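Glp_546_48378_50642 (Giardia intestinalis, PDB 2QVW) cleaves double-stranded RNA in the RNA interference pathway, producing small interfering RNAs of 21 to 23 base pairs that direct destruction of matching RNAs. Local coordinates at residues A[13-18]-A[223-228]; A[84-89]-A[110-115]; A[96-101]-A[314-319]. One frame throughout, in Å; residues are numbered along the deposited sequence.

Interaction 1: A[13-18]-A[223-228]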
# COMPACT_ATOMS: atom_id res chain seq x y z
N VAL A 13 -8.12 -1.24 22.67
CA VAL A 13 -8.11 -2.51 23.39
C VAL A 13 -6.92 -2.70 24.31
O VAL A 13 -5.81 -2.27 24.01
CB VAL A 13 -8.13 -3.70 22.40
CG1 VAL A 13 -8.18 -5.02 23.17
CG2 VAL A 13 -9.31 -3.59 21.45
N THR A 14 -7.17 -3.35 25.44
CA THR A 14 -6.12 -3.67 26.40
C THR A 14 -6.46 -5.00 27.04
O THR A 14 -7.50 -5.60 26.76
CB THR A 14 -6.01 -2.62 27.52
OG1 THR A 14 -7.27 -2.49 28.18
CG2 THR A 14 -5.59 -1.30 26.96
N THR A 15 -5.57 -5.47 27.90
CA THR A 15 -5.76 -6.72 28.59
C THR A 15 -7.20 -6.84 29.10
O THR A 15 -7.84 -7.87 28.93
CB THR A 15 -4.79 -6.83 29.79
OG1 THR A 15 -3.47 -7.12 29.31
CG2 THR A 15 -5.24 -7.91 30.76
N ARG A 16 -7.71 -5.76 29.70
CA ARG A 16 -9.06 -5.76 30.24
C ARG A 16 -10.16 -5.82 29.21
O ARG A 16 -11.09 -6.60 29.34
CB ARG A 16 -9.27 -4.54 31.14
CG ARG A 16 -8.34 -3.37 30.84
CD ARG A 16 -8.52 -2.28 31.88
NE ARG A 16 -8.35 -2.77 33.25
CZ ARG A 16 -7.18 -3.03 33.82
NH1 ARG A 16 -6.05 -2.86 33.15
NH2 ARG A 16 -7.13 -3.47 35.07
N GLY A 17 -10.08 -4.99 28.17
CA GLY A 17 -11.11 -5.04 27.16
C GLY A 17 -11.09 -3.90 26.16
O GLY A 17 -10.16 -3.09 26.15
N PRO A 18 -12.11 -3.84 25.29
CA PRO A 18 -12.31 -2.84 24.24
C PRO A 18 -13.08 -1.57 24.65
O PRO A 18 -14.09 -1.65 25.37
CB PRO A 18 -13.05 -3.63 23.18
CG PRO A 18 -13.97 -4.48 24.02
CD PRO A 18 -13.04 -4.97 25.10
N LEU A 223 -1.45 1.04 38.56
CA LEU A 223 -2.36 -0.04 38.19
C LEU A 223 -2.10 -0.61 36.80
O LEU A 223 -2.68 -1.63 36.44
CB LEU A 223 -3.82 0.42 38.29
CG LEU A 223 -4.91 -0.63 38.05
CD1 LEU A 223 -4.78 -1.77 39.05
CD2 LEU A 223 -6.27 0.01 38.17
N LYS A 224 -1.23 0.04 36.03
CA LYS A 224 -0.91 -0.40 34.68
C LYS A 224 -1.96 -1.32 34.10
O LYS A 224 -2.93 -0.86 33.51
CB LYS A 224 0.45 -1.11 34.64
CG LYS A 224 1.49 -0.39 33.79
CD LYS A 224 2.39 0.50 34.63
CE LYS A 224 3.37 -0.34 35.46
NZ LYS A 224 4.32 0.51 36.22
N ASP A 225 -1.78 -2.63 34.27
CA ASP A 225 -2.72 -3.60 33.74
C ASP A 225 -3.24 -4.55 34.82
O ASP A 225 -4.13 -5.36 34.55
CB ASP A 225 -2.07 -4.45 32.66
CG ASP A 225 -1.33 -5.63 33.24
OD1 ASP A 225 -0.46 -5.42 34.11
OD2 ASP A 225 -1.62 -6.77 32.82
N HIS A 226 -2.68 -4.47 36.02
CA HIS A 226 -3.11 -5.34 37.11
C HIS A 226 -4.64 -5.29 37.25
O HIS A 226 -5.26 -4.24 37.03
CB HIS A 226 -2.46 -4.91 38.43
CG HIS A 226 -0.98 -4.72 38.35
ND1 HIS A 226 -0.11 -5.74 38.04
CD2 HIS A 226 -0.21 -3.63 38.58
CE1 HIS A 226 1.13 -5.29 38.07
NE2 HIS A 226 1.10 -4.01 38.39
N GLN A 227 -5.23 -6.42 37.60
CA GLN A 227 -6.68 -6.51 37.76
C GLN A 227 -7.02 -6.05 39.16
O GLN A 227 -6.13 -5.82 39.98
CB GLN A 227 -7.17 -7.95 37.56
CG GLN A 227 -6.08 -8.95 37.22
CD GLN A 227 -5.07 -9.13 38.34
OE1 GLN A 227 -5.43 -9.52 39.45
NE2 GLN A 227 -3.81 -8.84 38.05
N ILE A 228 -8.31 -5.91 39.44
CA ILE A 228 -8.76 -5.47 40.75
C ILE A 228 -9.24 -6.63 41.62
O ILE A 228 -10.12 -7.39 41.23
CB ILE A 228 -9.91 -4.44 40.64
CG1 ILE A 228 -9.44 -3.20 39.88
CG2 ILE A 228 -10.40 -4.04 42.02
CD1 ILE A 228 -9.17 -3.44 38.41
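R16 reaches from the turn at 13-18 and lays its guanidinium against the backbone of 224-228, meeting mainly backbone carbonyl oxygens. Its NH2 donates to H226 O at 2.8 Å with an N-H...O angle of 149°. The oxygen sits right in the guanidinium plane, but seen from H226 the donor stands 41° above the carbonyl plane, so it comes in tilted, off the lone-pair direction. NH1 lies near the two preceding carbonyl oxygens, both oblique to the guanidinium, 3.4 Å from D225 O and 3.7 Å from K224 O; K224 O also takes a hydrogen bond from the side chain of Q262. I228 supplies the apolar neighbour: its CD1 lies at the guanidinium edge, 3.9 Å from NH2. The arginine chain runs straight at chi2 and then bends at chi3 (54°), which swings the group around to the loop.

This is a junction between two domains. T14 to G17 form the beta-turn of a hairpin between strands 6-13 and 18-25 of the N-terminal sheet, with T15 and R16 at the corners and T14 N bonded to G17 O at 3.1 Å. The loop 223-228 comes from the PAZ domain, between strands 213-219 and 242-244. L258 and I259 also pack on R16, while I228 continues onto L174 of strand 169-178 and L223 onto V172 of the same strand.

T15 and D225 come near each other without a bond, T15 OG1 standing 4.0 Å from D225 OD2. The carboxylate does not turn to the arginine: R16 NH1 and D225 OD2 are 5.9 Å apart, a separation at which any electrostatic attraction is probably modest. D225 OD1 instead lies 3.9 Å above one face of the H226 ring, toward its rim.

Interaction 2: A[84-89]-A[110-115]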
# COMPACT_ATOMS: atom_id res chain seq x y z
N SER A 84 -6.73 20.60 23.73
CA SER A 84 -6.84 20.73 22.29
C SER A 84 -6.11 19.58 21.63
O SER A 84 -4.89 19.51 21.70
CB SER A 84 -6.23 22.05 21.83
OG SER A 84 -6.47 22.27 20.45
N TRP A 85 -6.86 18.69 21.00
CA TRP A 85 -6.28 17.54 20.31
C TRP A 85 -5.29 18.00 19.25
O TRP A 85 -4.17 17.50 19.15
CB TRP A 85 -7.37 16.71 19.66
CG TRP A 85 -8.38 16.19 20.62
CD1 TRP A 85 -9.71 16.50 20.65
CD2 TRP A 85 -8.16 15.25 21.68
NE1 TRP A 85 -10.34 15.80 21.66
CE2 TRP A 85 -9.42 15.03 22.31
CE3 TRP A 85 -7.03 14.57 22.16
CZ2 TRP A 85 -9.57 14.16 23.39
CZ3 TRP A 85 -7.18 13.70 23.23
CH2 TRP A 85 -8.45 13.50 23.84
N THR A 86 -5.73 18.96 18.44
CA THR A 86 -4.91 19.51 17.37
C THR A 86 -3.59 20.06 17.92
O THR A 86 -2.55 19.99 17.27
CB THR A 86 -5.66 20.65 16.65
OG1 THR A 86 -6.83 20.12 16.04
CG2 THR A 86 -4.77 21.30 15.60
N GLU A 87 -3.65 20.62 19.12
CA GLU A 87 -2.48 21.21 19.76
C GLU A 87 -1.64 20.12 20.39
O GLU A 87 -0.42 20.08 20.21
CB GLU A 87 -2.92 22.21 20.83
CG GLU A 87 -1.82 23.11 21.36
CD GLU A 87 -2.32 24.06 22.43
OE1 GLU A 87 -3.26 24.84 22.17
OE2 GLU A 87 -1.75 24.02 23.55
N ILE A 88 -2.29 19.23 21.12
CA ILE A 88 -1.61 18.12 21.76
C ILE A 88 -0.77 17.42 20.70
O ILE A 88 0.31 16.91 20.98
CB ILE A 88 -2.60 17.09 22.35
CG1 ILE A 88 -3.44 17.72 23.46
CG2 ILE A 88 -1.84 15.90 22.90
CD1 ILE A 88 -4.42 16.77 24.10
N GLY A 89 -1.29 17.41 19.48
CA GLY A 89 -0.59 16.77 18.38
C GLY A 89 0.56 17.56 17.79
O GLY A 89 1.63 17.01 17.57
N ALA A 110 -5.79 18.78 10.82
CA ALA A 110 -7.06 18.14 11.12
C ALA A 110 -7.61 18.51 12.48
O ALA A 110 -6.86 18.78 13.42
CB ALA A 110 -6.91 16.62 11.02
N THR A 111 -8.92 18.53 12.57
CA THR A 111 -9.62 18.84 13.80
C THR A 111 -10.31 17.55 14.22
O THR A 111 -11.03 16.95 13.42
CB THR A 111 -10.67 19.92 13.56
OG1 THR A 111 -10.04 21.10 13.05
CG2 THR A 111 -11.40 20.26 14.83
N LEU A 112 -10.09 17.12 15.45
CA LEU A 112 -10.69 15.88 15.92
C LEU A 112 -11.45 15.98 17.25
O LEU A 112 -11.06 16.72 18.14
CB LEU A 112 -9.63 14.78 16.01
CG LEU A 112 -8.30 14.96 16.75
CD1 LEU A 112 -7.61 13.62 16.88
CD2 LEU A 112 -7.42 15.93 16.01
N ALA A 113 -12.54 15.22 17.36
CA ALA A 113 -13.37 15.18 18.56
C ALA A 113 -13.81 13.73 18.84
O ALA A 113 -14.43 13.09 17.99
CB ALA A 113 -14.59 16.06 18.39
N PHE A 114 -13.49 13.22 20.02
CA PHE A 114 -13.84 11.85 20.39
C PHE A 114 -15.13 11.76 21.20
O PHE A 114 -15.33 12.51 22.15
CB PHE A 114 -12.69 11.23 21.18
CG PHE A 114 -11.39 11.22 20.44
CD1 PHE A 114 -11.21 10.42 19.33
CD2 PHE A 114 -10.35 12.04 20.84
CE1 PHE A 114 -10.00 10.42 18.63
CE2 PHE A 114 -9.14 12.05 20.14
CZ PHE A 114 -8.97 11.25 19.04
N LEU A 115 -15.99 10.83 20.81
CA LEU A 115 -17.26 10.61 21.50
C LEU A 115 -17.32 9.19 22.01
O LEU A 115 -16.73 8.27 21.43
CB LEU A 115 -18.44 10.84 20.57
CG LEU A 115 -18.60 12.26 20.05
CD1 LEU A 115 -19.96 12.40 19.39
CD2 LEU A 115 -18.47 13.25 21.21
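T86 OG1 donates to A110 O at 2.9 Å, lying in the carbonyl plane on a lone pair, and so pins the first turn of a helix to the residues leading into a strand. The helix, 85-90, crosses strand 112-117, the outermost strand on one side of the antiparallel sheet in the N-terminal domain. Over the short segments the axes pass 9.4 Å apart at 116°. S84 is the N-cap, and its O accepts from I88 N.

T86 places the hydroxyl by holding OG1 anti to its own carbonyl carbon (chi1 -63°), so that the oxygen hangs off the helix toward the strand; CG2 stays 3.9 Å from A110 O. Next door, W85 points at the strand. Its CB rests on the branch point of L112, 3.5 Å from CG, the two side chains crossing nearly at right angles, and L112 CD2 also lies against this CB.

Farther along the strand, F114 presents its ring edge to the indole in a T-shaped stack, the planes at 84° and the six-membered ring centroids 4.8 Å apart. F74 of helix 60-77 meets the tryptophan as well, and L267 of helix 267-284 touches both W85 and F114, so the pair is buried between helices and sheet. L112 continues onto A271 and I274 of helix 267-284, whose Q278 also accepts from A110 N. In the stack itself F114 leads with the CD2-CE2 side of its ring: CE2 stands 3.6 Å above the indole plane, over its centre.

Interaction 3: A[96-101]-A[314-319]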
# COMPACT_ATOMS: atom_id res chain seq x y z
N GLU A 96 9.09 11.42 17.74
CA GLU A 96 7.87 10.64 17.76
C GLU A 96 7.12 10.55 16.44
O GLU A 96 5.94 10.22 16.42
CB GLU A 96 6.94 11.17 18.83
CG GLU A 96 7.03 10.43 20.11
CD GLU A 96 6.07 10.96 21.13
OE1 GLU A 96 6.34 12.05 21.67
OE2 GLU A 96 5.04 10.30 21.37
N TYR A 97 7.80 10.86 15.34
CA TYR A 97 7.18 10.78 14.02
C TYR A 97 7.76 9.55 13.33
O TYR A 97 8.78 9.01 13.75
CB TYR A 97 7.47 12.03 13.19
CG TYR A 97 6.83 13.31 13.70
CD1 TYR A 97 7.30 13.94 14.85
CD2 TYR A 97 5.76 13.89 13.03
CE1 TYR A 97 6.71 15.11 15.33
CE2 TYR A 97 5.17 15.06 13.49
CZ TYR A 97 5.64 15.67 14.64
OH TYR A 97 5.03 16.82 15.13
N THR A 98 7.09 9.10 12.26
CA THR A 98 7.55 7.94 11.53
C THR A 98 8.79 8.29 10.72
O THR A 98 9.59 7.42 10.36
CB THR A 98 6.46 7.43 10.58
OG1 THR A 98 5.26 7.20 11.33
CG2 THR A 98 6.90 6.13 9.93
N PHE A 99 8.95 9.58 10.44
CA PHE A 99 10.10 10.06 9.70
C PHE A 99 10.59 11.32 10.39
O PHE A 99 10.45 12.41 9.86
CB PHE A 99 9.71 10.36 8.27
CG PHE A 99 9.17 9.17 7.54
CD1 PHE A 99 10.02 8.15 7.13
CD2 PHE A 99 7.81 9.05 7.30
CE1 PHE A 99 9.51 7.02 6.49
CE2 PHE A 99 7.29 7.92 6.67
CZ PHE A 99 8.14 6.91 6.27
N PRO A 100 11.18 11.16 11.59
CA PRO A 100 11.71 12.27 12.40
C PRO A 100 12.75 13.13 11.69
O PRO A 100 13.10 14.21 12.17
CB PRO A 100 12.28 11.55 13.62
CG PRO A 100 12.69 10.23 13.08
CD PRO A 100 11.50 9.87 12.23
N ARG A 101 13.22 12.68 10.54
CA ARG A 101 14.22 13.44 9.80
C ARG A 101 13.58 14.26 8.69
O ARG A 101 14.27 15.01 7.99
CB ARG A 101 15.25 12.49 9.20
CG ARG A 101 16.07 11.74 10.23
CD ARG A 101 16.75 10.56 9.57
NE ARG A 101 17.25 10.91 8.24
CZ ARG A 101 17.79 10.05 7.39
NH1 ARG A 101 17.92 8.77 7.72
NH2 ARG A 101 18.21 10.46 6.20
N ARG A 314 10.00 0.56 22.11
CA ARG A 314 8.94 1.51 22.40
C ARG A 314 7.95 1.54 21.25
O ARG A 314 6.74 1.52 21.45
CB ARG A 314 9.54 2.90 22.61
CG ARG A 314 10.33 3.41 21.42
CD ARG A 314 10.86 4.79 21.69
NE ARG A 314 9.80 5.66 22.19
CZ ARG A 314 9.97 6.94 22.49
NH1 ARG A 314 11.16 7.51 22.34
NH2 ARG A 314 8.95 7.66 22.95
N GLY A 315 8.48 1.59 20.03
CA GLY A 315 7.62 1.63 18.86
C GLY A 315 8.29 2.22 17.64
O GLY A 315 9.46 2.59 17.66
N LEU A 316 7.54 2.30 16.55
CA LEU A 316 8.06 2.84 15.30
C LEU A 316 8.02 4.36 15.37
O LEU A 316 9.05 5.02 15.24
CB LEU A 316 7.20 2.36 14.12
CG LEU A 316 7.76 2.59 12.72
CD1 LEU A 316 9.09 1.89 12.57
CD2 LEU A 316 6.77 2.07 11.70
N ALA A 317 6.83 4.90 15.56
CA ALA A 317 6.64 6.33 15.65
C ALA A 317 6.23 6.66 17.08
O ALA A 317 5.05 6.91 17.35
CB ALA A 317 5.56 6.77 14.68
N GLY A 318 7.21 6.66 17.98
CA GLY A 318 6.93 6.93 19.37
C GLY A 318 6.73 5.59 20.04
O GLY A 318 7.62 4.74 19.97
N TRP A 319 5.58 5.38 20.67
CA TRP A 319 5.29 4.12 21.33
C TRP A 319 4.39 3.31 20.43
O TRP A 319 4.26 2.09 20.58
CB TRP A 319 4.58 4.35 22.66
CG TRP A 319 5.38 5.15 23.64
CD1 TRP A 319 5.69 6.48 23.55
CD2 TRP A 319 6.00 4.68 24.85
NE1 TRP A 319 6.46 6.87 24.63
CE2 TRP A 319 6.66 5.78 25.44
CE3 TRP A 319 6.05 3.44 25.49
CZ2 TRP A 319 7.38 5.66 26.64
CZ3 TRP A 319 6.75 3.33 26.68
CH2 TRP A 319 7.41 4.43 27.24
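E96 stretches across G318 with its chain extended beyond CG, and E96 CG sits 3.6 Å from G318 CA. Because the glycine has no side chain, the glutamate can lie directly against the backbone of 314-319. The carboxylate end then arrives beside W319, with E96 OE2 at the indole edge near its plane, 4.4 Å from W319 CD1. R314 comes at E96 CG obliquely with its NH2, leaving E96 OE2 and R314 NH2 5.0 Å apart; the direct salt bridge of OE2 is with K272. K272, with R314 farther off, would probably favour the ionised carboxylate.

T98 works differently, its two branches going to different neighbours. A chi1 of -54° sets OG1 beside the backbone N, 3.4 Å from A317 CB, and the hydroxyl is satisfied by hydrogen bonds with Y299 OH and D276 OD2. The methyl, CG2, turns to the leucine side instead, 4.4 Å from L316 CD2, and lies over one face of the F99 ring, toward its rim. A317 CB also lies 3.8 Å from Y97 C. No hydrogen bond links the two segments: they are held by close packing and by bonds to third parties.

Here a loop before strand 112-117 packs on the loop that leads back to the N-terminal sheet. Helix 267-284 supplies K272 to E96 and D276 to T98 and A317; helix 295-306 brings Y299 to the threonine and lets T303 touch both T98 and L316. Immediately after W319, which also makes a cation-pi contact with R41, the chain enters strand 320-322 at an outer position of that sheet.

Along the chain the segments come as 13-18, 84-89, 96-101, 110-115, 223-228 and 314-319, so interaction 2 falls wholly within the span bridged by interaction 1, while interaction 3 crosses both. All three lie around the six-stranded sheet of the N-terminal domain: interaction 1 at a hairpin end, interaction 2 at outer strand 112-117, interaction 3 beside the opposite outer strand, 320-322. Interaction 1 is centred about 25 Å from each of the others; interactions 2 and 3 are about 19 Å apart centre to centre, touch at G89 and Y97, and share helix 267-284. Interaction 1 ties this sheet to the PAZ region; interaction 3 fastens a loop some 213 residues on back beside it.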